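PDB 6GSZ: alpha-L-rhamnosidase from Aspergillus terreus, which probably hydrolyses terminal non-reducing alpha-L-rhamnose residues from alpha-L-rhamnosides. Local coordinates for residues Phe29-Gln38 / Val836-Val844; Asn482-Arg492 / Gln537-Met547. All blocks are in the same frame, centred on the assembly; numbering follows the deposited sequence.

Contact 1: residues Phe29-Gln38 / Val836-Val844; sequences FDGNVSDWEQ and VPPNTRATV. With CA (calcium ion), chain T.
W36 meets P838 because its CG lies anti to the backbone N (chi1 -171°), which carries the six-membered part of the indole to the proline: W36 CE3 comes to 3.8 Å from P838 CB. F29 reaches the same proline with its CB, 3.7 Å from P838 CG, while its chi1 of -62° sets the ring beyond, where F29 CE2 meets N839 CB at 3.9 Å. V33 CG1 adds a looser apolar touch to the proline CG.

P838 and N839 are the central residues of a type II turn running from P837 to T840, N839 occupying the position that needs positive phi. T840 OG1 donates to P837 O at 2.7 Å, and the same oxygen also takes the backbone N-H of T840. N839 N, at the edge of the W36 indole and near its plane, donates to W36 O at 3.0 Å, while N839 OD1 accepts from Q38 N at 2.9 Å. That second bond is nearly straight (173°), yet the donor stands well above the amide plane and not on a lone pair. The other end of this amide, ND2, bonds to S60 O and S62 OG, which fixes its rotation. A water donates to both W36 O and T840 O. R841 NH1 lies 4.2 Å from D35 OD1, beyond salt-bridge range; the partner of R841 NE is D855.

At the end of strand 25-30, D30 OD1 ligates a calcium ion at 2.3 Å. The contact joins the loop between strands 25-30 and 38-46 of the N-terminal immunoglobulin-like domain to the turn linking strands 828-836 and 841-845 of the C-terminal domain, with S84 of strand 78-86 packed against F29 and W36.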
loop_
_atom_site.group_PDB
_atom_site.type_symbol
_atom_site.label_atom_id
_atom_site.label_comp_id
_atom_site.label_asym_id
_atom_site.label_seq_id
_atom_site.Cartn_x
_atom_site.Cartn_y
_atom_site.Cartn_z
ATOM N N PHE A 29 -20.163 -5.992 -11.210
ATOM C CA PHE A 29 -20.872 -6.888 -12.084
ATOM C C PHE A 29 -19.945 -7.954 -12.654
ATOM O O PHE A 29 -18.720 -7.733 -12.831
ATOM C CB PHE A 29 -21.459 -6.094 -13.247
ATOM C CG PHE A 29 -22.460 -5.041 -12.862
ATOM C CD1 PHE A 29 -23.767 -5.375 -12.522
ATOM C CD2 PHE A 29 -22.085 -3.709 -12.806
ATOM C CE1 PHE A 29 -24.693 -4.393 -12.217
ATOM C CE2 PHE A 29 -22.998 -2.740 -12.435
ATOM C CZ PHE A 29 -24.306 -3.075 -12.172
ATOM N N ASP A 30 -20.548 -9.094 -12.991
ATOM C CA ASP A 30 -19.885 -10.167 -13.751
ATOM C C ASP A 30 -20.831 -10.540 -14.899
ATOM O O ASP A 30 -22.013 -10.593 -14.737
ATOM C CB ASP A 30 -19.533 -11.344 -12.834
ATOM C CG ASP A 30 -18.690 -12.457 -13.423
ATOM O OD1 ASP A 30 -18.197 -12.348 -14.583
ATOM O OD2 ASP A 30 -18.519 -13.436 -12.697
ATOM N N GLY A 31 -20.280 -10.846 -16.059
ATOM C CA GLY A 31 -21.108 -11.263 -17.162
ATOM C C GLY A 31 -20.638 -10.658 -18.465
ATOM O O GLY A 31 -19.967 -9.696 -18.482
ATOM N N ASN A 32 -21.051 -11.259 -19.572
ATOM C CA ASN A 32 -20.555 -10.885 -20.893
ATOM C C ASN A 32 -21.635 -10.135 -21.698
ATOM O O ASN A 32 -21.474 -9.934 -22.900
ATOM C CB ASN A 32 -20.014 -12.112 -21.650
ATOM C CG ASN A 32 -21.097 -13.119 -21.967
ATOM O OD1 ASN A 32 -22.201 -13.000 -21.450
ATOM N ND2 ASN A 32 -20.802 -14.122 -22.794
ATOM N N VAL A 33 -22.690 -9.656 -21.029
ATOM C CA VAL A 33 -23.767 -8.921 -21.675
ATOM C C VAL A 33 -23.212 -7.727 -22.483
ATOM O O VAL A 33 -22.306 -7.030 -22.065
ATOM C CB VAL A 33 -24.803 -8.469 -20.633
ATOM C CG1 VAL A 33 -24.218 -7.509 -19.587
ATOM C CG2 VAL A 33 -26.022 -7.880 -21.305
ATOM N N SER A 34 -23.856 -7.472 -23.621
ATOM C CA SER A 34 -23.504 -6.449 -24.585
ATOM C C SER A 34 -24.260 -5.144 -24.320
ATOM O O SER A 34 -25.478 -5.148 -24.155
ATOM C CB SER A 34 -23.798 -6.917 -26.000
ATOM O OG SER A 34 -22.856 -7.887 -26.425
ATOM N N ASP A 35 -23.520 -4.031 -24.354
ATOM C CA ASP A 35 -24.065 -2.660 -24.323
ATOM C C ASP A 35 -25.036 -2.469 -23.158
ATOM O O ASP A 35 -26.065 -1.803 -23.276
ATOM C CB ASP A 35 -24.791 -2.329 -25.631
ATOM C CG ASP A 35 -23.862 -2.163 -26.794
ATOM O OD1 ASP A 35 -22.744 -1.687 -26.619
ATOM O OD2 ASP A 35 -24.315 -2.470 -27.890
ATOM N N TRP A 36 -24.666 -2.990 -21.987
ATOM C CA TRP A 36 -25.565 -2.963 -20.856
ATOM C C TRP A 36 -25.270 -1.756 -19.961
ATOM O O TRP A 36 -24.104 -1.514 -19.604
ATOM C CB TRP A 36 -25.431 -4.267 -20.063
ATOM C CG TRP A 36 -26.473 -4.438 -19.003
ATOM C CD1 TRP A 36 -27.662 -5.091 -19.122
ATOM C CD2 TRP A 36 -26.405 -3.970 -17.636
ATOM N NE1 TRP A 36 -28.353 -5.044 -17.947
ATOM C CE2 TRP A 36 -27.607 -4.366 -17.016
ATOM C CE3 TRP A 36 -25.467 -3.244 -16.878
ATOM C CZ2 TRP A 36 -27.894 -4.060 -15.687
ATOM C CZ3 TRP A 36 -25.749 -2.968 -15.559
ATOM C CH2 TRP A 36 -26.931 -3.386 -14.965
ATOM N N GLU A 37 -26.336 -1.067 -19.559
ATOM C CA GLU A 37 -26.275 0.010 -18.592
ATOM C C GLU A 37 -27.413 -0.173 -17.596
ATOM O O GLU A 37 -28.477 -0.690 -17.930
ATOM C CB GLU A 37 -26.368 1.376 -19.283
ATOM C CG GLU A 37 -25.121 1.702 -20.078
ATOM C CD GLU A 37 -25.081 3.032 -20.811
ATOM O OE1 GLU A 37 -25.925 3.236 -21.715
ATOM O OE2 GLU A 37 -24.193 3.853 -20.491
ATOM N N GLN A 38 -27.172 0.246 -16.355
ATOM C CA GLN A 38 -28.181 0.153 -15.322
ATOM C C GLN A 38 -29.175 1.327 -15.416
ATOM O O GLN A 38 -28.765 2.469 -15.611
ATOM C CB GLN A 38 -27.440 0.218 -13.970
ATOM C CG GLN A 38 -28.363 0.125 -12.752
ATOM C CD GLN A 38 -27.575 0.222 -11.482
ATOM O OE1 GLN A 38 -26.959 -0.769 -11.055
ATOM N NE2 GLN A 38 -27.638 1.410 -10.874
ATOM N N VAL A 836 -15.062 -5.104 -21.859
ATOM C CA VAL A 836 -15.576 -3.853 -21.283
ATOM C C VAL A 836 -16.673 -4.244 -20.311
ATOM O O VAL A 836 -17.612 -4.935 -20.687
ATOM C CB VAL A 836 -16.066 -2.892 -22.381
ATOM C CG1 VAL A 836 -16.727 -1.622 -21.842
ATOM C CG2 VAL A 836 -14.912 -2.554 -23.312
ATOM N N PRO A 837 -16.578 -3.868 -19.016
ATOM C CA PRO A 837 -17.554 -4.360 -18.061
ATOM C C PRO A 837 -18.925 -3.713 -18.152
ATOM O O PRO A 837 -19.086 -2.575 -18.654
ATOM C CB PRO A 837 -16.881 -4.098 -16.692
ATOM C CG PRO A 837 -15.928 -2.944 -16.964
ATOM C CD PRO A 837 -15.511 -3.062 -18.411
ATOM N N PRO A 838 -19.947 -4.433 -17.625
ATOM C CA PRO A 838 -21.291 -3.890 -17.531
ATOM C C PRO A 838 -21.253 -2.488 -16.910
ATOM O O PRO A 838 -20.541 -2.233 -15.942
ATOM C CB PRO A 838 -22.051 -4.920 -16.679
ATOM C CG PRO A 838 -21.296 -6.206 -16.905
ATOM C CD PRO A 838 -19.855 -5.785 -17.033
ATOM N N ASN A 839 -22.123 -1.612 -17.404
ATOM C CA ASN A 839 -22.355 -0.260 -16.886
ATOM C C ASN A 839 -21.237 0.722 -17.252
ATOM O O ASN A 839 -21.221 1.843 -16.710
ATOM C CB ASN A 839 -22.620 -0.265 -15.373
ATOM C CG ASN A 839 -23.662 0.767 -14.986
ATOM O OD1 ASN A 839 -24.480 1.180 -15.838
ATOM N ND2 ASN A 839 -23.687 1.189 -13.729
ATOM N N THR A 840 -20.305 0.308 -18.130
ATOM C CA THR A 840 -19.240 1.200 -18.603
ATOM C C THR A 840 -19.293 1.301 -20.135
ATOM O O THR A 840 -19.937 0.480 -20.800
ATOM C CB THR A 840 -17.854 0.735 -18.139
ATOM O OG1 THR A 840 -17.423 -0.428 -18.871
ATOM C CG2 THR A 840 -17.820 0.473 -16.646
ATOM N N ARG A 841 -18.496 2.243 -20.642
ATOM C CA ARG A 841 -18.273 2.391 -22.075
ATOM C C ARG A 841 -16.788 2.657 -22.290
ATOM O O ARG A 841 -16.082 3.095 -21.349
ATOM C CB ARG A 841 -19.112 3.485 -22.736
ATOM C CG ARG A 841 -20.612 3.257 -22.655
ATOM C CD ARG A 841 -21.420 4.216 -23.473
ATOM N NE ARG A 841 -21.116 4.164 -24.909
ATOM C CZ ARG A 841 -21.592 3.237 -25.757
ATOM N NH1 ARG A 841 -22.427 2.290 -25.347
ATOM N NH2 ARG A 841 -21.286 3.297 -27.042
ATOM N N ALA A 842 -16.294 2.339 -23.478
ATOM C CA ALA A 842 -14.908 2.548 -23.792
ATOM C C ALA A 842 -14.762 3.226 -25.163
ATOM O O ALA A 842 -15.652 3.163 -26.021
ATOM C CB ALA A 842 -14.172 1.235 -23.772
ATOM N N THR A 843 -13.615 3.869 -25.345
ATOM C CA THR A 843 -13.154 4.318 -26.634
ATOM C C THR A 843 -11.946 3.461 -27.014
ATOM O O THR A 843 -10.935 3.477 -26.301
ATOM C CB THR A 843 -12.776 5.804 -26.644
ATOM O OG1 THR A 843 -13.939 6.536 -26.286
ATOM C CG2 THR A 843 -12.317 6.283 -28.006
ATOM N N VAL A 844 -12.107 2.670 -28.076
ATOM C CA VAL A 844 -11.054 1.854 -28.589
ATOM C C VAL A 844 -10.358 2.643 -29.695
ATOM O O VAL A 844 -11.004 3.056 -30.668
ATOM C CB VAL A 844 -11.593 0.507 -29.090
ATOM C CG1 VAL A 844 -10.483 -0.353 -29.675
ATOM C CG2 VAL A 844 -12.377 -0.224 -28.008
HETATM CA CA CA T . -16.338 -12.588 -15.976
HETATM O O HOH W 1 -17.693 -11.838 -17.632
HETATM O O HOH W 2 -22.311 -0.553 -21.514
HETATM O O HOH W 3 -22.030 3.651 -19.111
HETATM O O HOH W 4 -15.726 -11.045 -14.951
HETATM O O HOH W 5 -14.208 -11.564 -17.028
#

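Contact 2: residues Asn482-Arg492 / Gln537-Met547; sequences NFIYDTAGFLR and QLYESFGDKVM. With CA (calcium ion), chain K.
A488 CB sits over one face of the F542 ring, 3.8 Å from its centroid and 16° off the ring normal, a CH-pi contact. S541 CB, from the residue just before, lies over the opposite face toward the rim, so the phenyl is held between two carbons. T487 OG1 comes to the ring edge near its plane. L491 CD1 and L538 CD1, 3.8 Å apart, continue the apolar layer. The extended chain of R492 passes CB and CG by M547 SD in one of that methionine's two conformers, and R492 NH2 lies near V546 CG1.

The polar counterpart is N482, whose side chain fits knob-into-hole among Q537, L538, S541 and F542. N482 ND2 donates to S541 OG at 3.1 Å, and Q537 NE2 donates to the same S541 OG at 3.0 Å. In both cases the oxygen lies within a few degrees of the amide plane, so one hydroxyl is gripped by two amides. T487 OG1, placed by a chi1 of 55°, donates to N482 OD1 at 2.7 Å from well above the carbonyl plane, fixing which way round this amide lies.

Next outward is D486, which divides its carboxylate: OD1 accepts from A488 N at 3.2 Å, capping the following helix, and OD2 binds a calcium ion at 2.3 Å. D544 is N-cap of helix 545-562, accepting from M547 N, and is itself held by R24 and H11; R492 forms salt bridges with E550 and E10.

Helices 488-492 and 537-542 run nearly antiparallel, at 159°, with axes 11.3 Å apart. The contact packs the junction of helices 471-484 and 488-503 against that of helices 530-542 and 545-562 within the (alpha/alpha)6 catalytic domain, while helix 437-453 backs Y485 and T487.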
loop_
_atom_site.group_PDB
_atom_site.type_symbol
_atom_site.label_atom_id
_atom_site.label_comp_id
_atom_site.label_asym_id
_atom_site.label_seq_id
_atom_site.Cartn_x
_atom_site.Cartn_y
_atom_site.Cartn_z
ATOM N N ASN A 482 -2.349 1.767 -7.878
ATOM C CA ASN A 482 -3.771 1.755 -7.838
ATOM C C ASN A 482 -4.396 0.889 -8.957
ATOM O O ASN A 482 -5.604 0.593 -8.909
ATOM C CB ASN A 482 -4.342 3.166 -8.019
ATOM C CG ASN A 482 -3.972 4.166 -6.954
ATOM O OD1 ASN A 482 -3.363 3.789 -5.920
ATOM N ND2 ASN A 482 -4.431 5.412 -7.084
ATOM N N PHE A 483 -3.576 0.489 -9.929
ATOM C CA PHE A 483 -3.996 -0.464 -10.925
ATOM C C PHE A 483 -3.787 -1.899 -10.415
ATOM O O PHE A 483 -4.616 -2.810 -10.641
ATOM C CB PHE A 483 -3.183 -0.240 -12.203
ATOM C CG PHE A 483 -3.577 -1.087 -13.383
ATOM C CD1 PHE A 483 -3.055 -2.354 -13.569
ATOM C CD2 PHE A 483 -4.436 -0.592 -14.361
ATOM C CE1 PHE A 483 -3.384 -3.120 -14.688
ATOM C CE2 PHE A 483 -4.723 -1.333 -15.508
ATOM C CZ PHE A 483 -4.208 -2.601 -15.662
ATOM N N ILE A 484 -2.660 -2.137 -9.728
ATOM C CA ILE A 484 -2.322 -3.526 -9.341
ATOM C C ILE A 484 -3.228 -4.043 -8.214
ATOM O O ILE A 484 -3.649 -5.194 -8.259
ATOM C CB ILE A 484 -0.830 -3.645 -8.993
ATOM C CG1 ILE A 484 0.050 -3.196 -10.170
ATOM C CG2 ILE A 484 -0.487 -5.052 -8.527
ATOM C CD1 ILE A 484 1.506 -3.251 -9.879
ATOM N N TYR A 485 -3.501 -3.168 -7.226
ATOM C CA TYR A 485 -4.361 -3.526 -6.107
ATOM C C TYR A 485 -5.343 -2.390 -5.843
ATOM O O TYR A 485 -5.078 -1.244 -6.184
ATOM C CB TYR A 485 -3.547 -3.724 -4.821
ATOM C CG TYR A 485 -2.793 -5.032 -4.661
ATOM C CD1 TYR A 485 -3.426 -6.153 -4.134
ATOM C CD2 TYR A 485 -1.466 -5.170 -5.043
ATOM C CE1 TYR A 485 -2.749 -7.356 -3.970
ATOM C CE2 TYR A 485 -0.786 -6.364 -4.886
ATOM C CZ TYR A 485 -1.432 -7.470 -4.359
ATOM O OH TYR A 485 -0.771 -8.671 -4.195
ATOM N N ASP A 486 -6.469 -2.724 -5.202
ATOM C CA ASP A 486 -7.424 -1.746 -4.720
ATOM C C ASP A 486 -6.862 -1.107 -3.440
ATOM O O ASP A 486 -6.950 -1.661 -2.333
ATOM C CB ASP A 486 -8.795 -2.370 -4.514
ATOM C CG ASP A 486 -9.860 -1.365 -4.100
ATOM O OD1 ASP A 486 -9.511 -0.277 -3.574
ATOM O OD2 ASP A 486 -11.051 -1.646 -4.441
ATOM N N THR A 487 -6.194 0.037 -3.645
ATOM C CA THR A 487 -5.511 0.770 -2.594
ATOM C C THR A 487 -6.367 1.844 -1.934
ATOM O O THR A 487 -5.847 2.591 -1.098
ATOM C CB THR A 487 -4.333 1.511 -3.215
ATOM O OG1 THR A 487 -4.896 2.280 -4.269
ATOM C CG2 THR A 487 -3.299 0.561 -3.797
ATOM N N ALA A 488 -7.660 1.935 -2.299
ATOM C CA ALA A 488 -8.429 3.109 -1.920
ATOM C C ALA A 488 -8.501 3.292 -0.385
ATOM O O ALA A 488 -8.238 4.411 0.101
ATOM C CB ALA A 488 -9.798 3.054 -2.562
ATOM N N GLY A 489 -8.936 2.253 0.325
ATOM C CA GLY A 489 -9.045 2.384 1.791
ATOM C C GLY A 489 -7.710 2.569 2.502
ATOM O O GLY A 489 -7.592 3.402 3.436
ATOM N N PHE A 490 -6.712 1.853 2.011
ATOM C CA PHE A 490 -5.349 1.972 2.533
ATOM C C PHE A 490 -4.870 3.416 2.436
ATOM O O PHE A 490 -4.332 3.981 3.373
ATOM C CB PHE A 490 -4.469 1.000 1.764
ATOM C CG PHE A 490 -3.006 0.995 2.081
ATOM C CD1 PHE A 490 -2.168 1.961 1.582
ATOM C CD2 PHE A 490 -2.454 0.031 2.911
ATOM C CE1 PHE A 490 -0.801 1.951 1.819
ATOM C CE2 PHE A 490 -1.086 0.012 3.121
ATOM C CZ PHE A 490 -0.258 0.981 2.617
ATOM N N LEU A 491 -5.020 4.019 1.257
ATOM C CA LEU A 491 -4.525 5.391 1.052
ATOM C C LEU A 491 -5.463 6.415 1.681
ATOM O O LEU A 491 -4.985 7.472 2.105
ATOM C CB LEU A 491 -4.290 5.657 -0.430
ATOM C CG LEU A 491 -3.113 4.897 -1.029
ATOM C CD1 LEU A 491 -3.103 5.072 -2.528
ATOM C CD2 LEU A 491 -1.776 5.321 -0.409
ATOM N N ARG A 492 -6.759 6.079 1.825
ATOM C CA ARG A 492 -7.627 6.985 2.533
ATOM C C ARG A 492 -7.094 7.262 3.956
ATOM O O ARG A 492 -7.071 8.416 4.435
ATOM C CB ARG A 492 -9.054 6.448 2.603
ATOM C CG ARG A 492 -10.071 7.444 3.133
ATOM C CD ARG A 492 -11.477 6.886 3.259
ATOM N NE ARG A 492 -12.411 7.997 3.434
ATOM C CZ ARG A 492 -13.732 7.861 3.288
ATOM N NH1 ARG A 492 -14.262 6.632 3.218
ATOM N NH2 ARG A 492 -14.509 8.950 3.161
ATOM N N GLN A 537 -4.566 11.415 -8.048
ATOM C CA GLN A 537 -4.504 10.072 -8.616
ATOM C C GLN A 537 -5.582 9.150 -8.016
ATOM O O GLN A 537 -6.086 8.218 -8.684
ATOM C CB GLN A 537 -3.110 9.478 -8.569
ATOM C CG GLN A 537 -3.000 8.101 -9.201
ATOM C CD GLN A 537 -3.318 8.108 -10.686
ATOM O OE1 GLN A 537 -2.616 8.749 -11.444
ATOM N NE2 GLN A 537 -4.323 7.324 -11.074
ATOM N N LEU A 538 -5.810 9.284 -6.699
ATOM C CA LEU A 538 -6.779 8.446 -6.062
ATOM C C LEU A 538 -8.153 8.661 -6.716
ATOM O O LEU A 538 -8.924 7.710 -6.855
ATOM C CB LEU A 538 -6.775 8.733 -4.555
ATOM C CG LEU A 538 -7.314 7.643 -3.668
ATOM C CD1 LEU A 538 -6.494 6.353 -3.773
ATOM C CD2 LEU A 538 -7.353 8.156 -2.243
ATOM N N TYR A 539 -8.472 9.937 -6.997
ATOM C CA TYR A 539 -9.744 10.253 -7.650
ATOM C C TYR A 539 -9.794 9.731 -9.113
ATOM O O TYR A 539 -10.786 9.098 -9.482
ATOM C CB TYR A 539 -9.969 11.757 -7.589
ATOM C CG TYR A 539 -11.280 12.176 -8.193
ATOM C CD1 TYR A 539 -12.458 11.768 -7.610
ATOM C CD2 TYR A 539 -11.373 12.947 -9.331
ATOM C CE1 TYR A 539 -13.705 12.101 -8.119
ATOM C CE2 TYR A 539 -12.606 13.352 -9.823
ATOM C CZ TYR A 539 -13.784 12.918 -9.227
ATOM O OH TYR A 539 -15.011 13.245 -9.726
ATOM N N GLU A 540 -8.683 9.871 -9.837
ATOM C CA GLU A 540 -8.609 9.316 -11.183
ATOM C C GLU A 540 -8.912 7.808 -11.143
ATOM O O GLU A 540 -9.653 7.261 -11.985
ATOM C CB GLU A 540 -7.246 9.536 -11.801
ATOM C CG GLU A 540 -6.986 10.990 -12.158
ATOM C CD GLU A 540 -7.892 11.599 -13.204
ATOM O OE1 GLU A 540 -7.862 11.090 -14.348
ATOM O OE2 GLU A 540 -8.639 12.541 -12.830
ATOM N N SER A 541 -8.369 7.130 -10.121
ATOM C CA SER A 541 -8.478 5.658 -10.074
ATOM C C SER A 541 -9.856 5.188 -9.574
ATOM O O SER A 541 -10.400 4.180 -10.095
ATOM C CB SER A 541 -7.408 5.125 -9.136
ATOM O OG SER A 541 -6.123 5.329 -9.683
ATOM N N PHE A 542 -10.400 5.863 -8.542
ATOM C CA PHE A 542 -11.591 5.295 -7.834
ATOM C C PHE A 542 -12.844 6.184 -7.890
ATOM O O PHE A 542 -13.933 5.743 -7.560
ATOM C CB PHE A 542 -11.230 4.894 -6.409
ATOM C CG PHE A 542 -10.098 3.909 -6.328
ATOM C CD1 PHE A 542 -10.244 2.598 -6.738
ATOM C CD2 PHE A 542 -8.868 4.325 -5.885
ATOM C CE1 PHE A 542 -9.179 1.714 -6.691
ATOM C CE2 PHE A 542 -7.788 3.444 -5.850
ATOM C CZ PHE A 542 -7.938 2.146 -6.250
ATOM N N GLY A 543 -12.682 7.434 -8.331
ATOM C CA GLY A 543 -13.803 8.320 -8.567
ATOM C C GLY A 543 -14.605 8.780 -7.365
ATOM O O GLY A 543 -15.767 9.166 -7.486
ATOM N N ASP A 544 -14.020 8.719 -6.156
ATOM C CA ASP A 544 -14.759 8.994 -4.949
ATOM C C ASP A 544 -14.760 10.505 -4.631
ATOM O O ASP A 544 -13.736 11.030 -4.175
ATOM C CB ASP A 544 -14.160 8.175 -3.813
ATOM C CG ASP A 544 -14.950 8.315 -2.536
ATOM O OD1 ASP A 544 -15.663 9.300 -2.365
ATOM O OD2 ASP A 544 -14.736 7.461 -1.645
ATOM N N LYS A 545 -15.887 11.193 -4.874
ATOM C CA LYS A 545 -15.962 12.640 -4.677
ATOM C C LYS A 545 -15.875 13.010 -3.185
ATOM O O LYS A 545 -15.431 14.092 -2.853
ATOM C CB LYS A 545 -17.226 13.212 -5.353
ATOM C CG LYS A 545 -17.138 13.230 -6.873
ATOM C CD LYS A 545 -17.941 14.314 -7.603
ATOM C CE LYS A 545 -18.150 13.920 -9.047
ATOM N NZ LYS A 545 -18.920 12.659 -9.151
ATOM N N VAL A 546 -16.393 12.145 -2.304
ATOM C CA VAL A 546 -16.349 12.402 -0.857
ATOM C C VAL A 546 -14.897 12.410 -0.360
ATOM O O VAL A 546 -14.494 13.308 0.392
ATOM C CB VAL A 546 -17.236 11.417 -0.070
ATOM C CG1 VAL A 546 -17.039 11.574 1.440
ATOM C CG2 VAL A 546 -18.682 11.609 -0.461
ATOM N N MET A 547 -14.136 11.407 -0.793
ATOM C CA MET A 547 -12.760 11.340 -0.413
ATOM C C MET A 547 -11.952 12.509 -1.020
ATOM O O MET A 547 -11.058 13.077 -0.384
ATOM C CB MET A 547 -12.211 9.962 -0.775
ATOM C CG MET A 547 -10.824 9.758 -0.354
ATOM S SD MET A 547 -10.359 8.001 -0.292
ATOM C CE MET A 547 -10.635 7.490 -1.984
HETATM CA CA CA K . -13.227 -1.047 -4.670
HETATM O O HOH W 6 -6.481 2.799 -11.285
HETATM O O HOH W 7 -12.305 0.631 -3.488
HETATM O O HOH W 8 -12.434 -1.047 -7.019
HETATM O O HOH W 9 -14.779 -2.481 -5.841
#

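How the contacts relate
Both contacts are buried, but contact 2 lies about 11 Å from the chain centre and contact 1 about 29 Å, measured from their own centres. Those centres are about 21 Å apart and the contacts do not touch. Contact 1 joins two beta domains from opposite ends of the sequence and encloses contact 2 along the chain; contact 2 joins two helix-to-helix junctions within one domain. In contact 1 backbone N-H groups are the donors, to a carbonyl and to an asparagine side chain, beside a proline set against F29 and W36; contact 2 uses side-chain amides, a hydroxyl and helix caps. Each has an aspartate bound to calcium. S62 meets F29, and L64 meets D544.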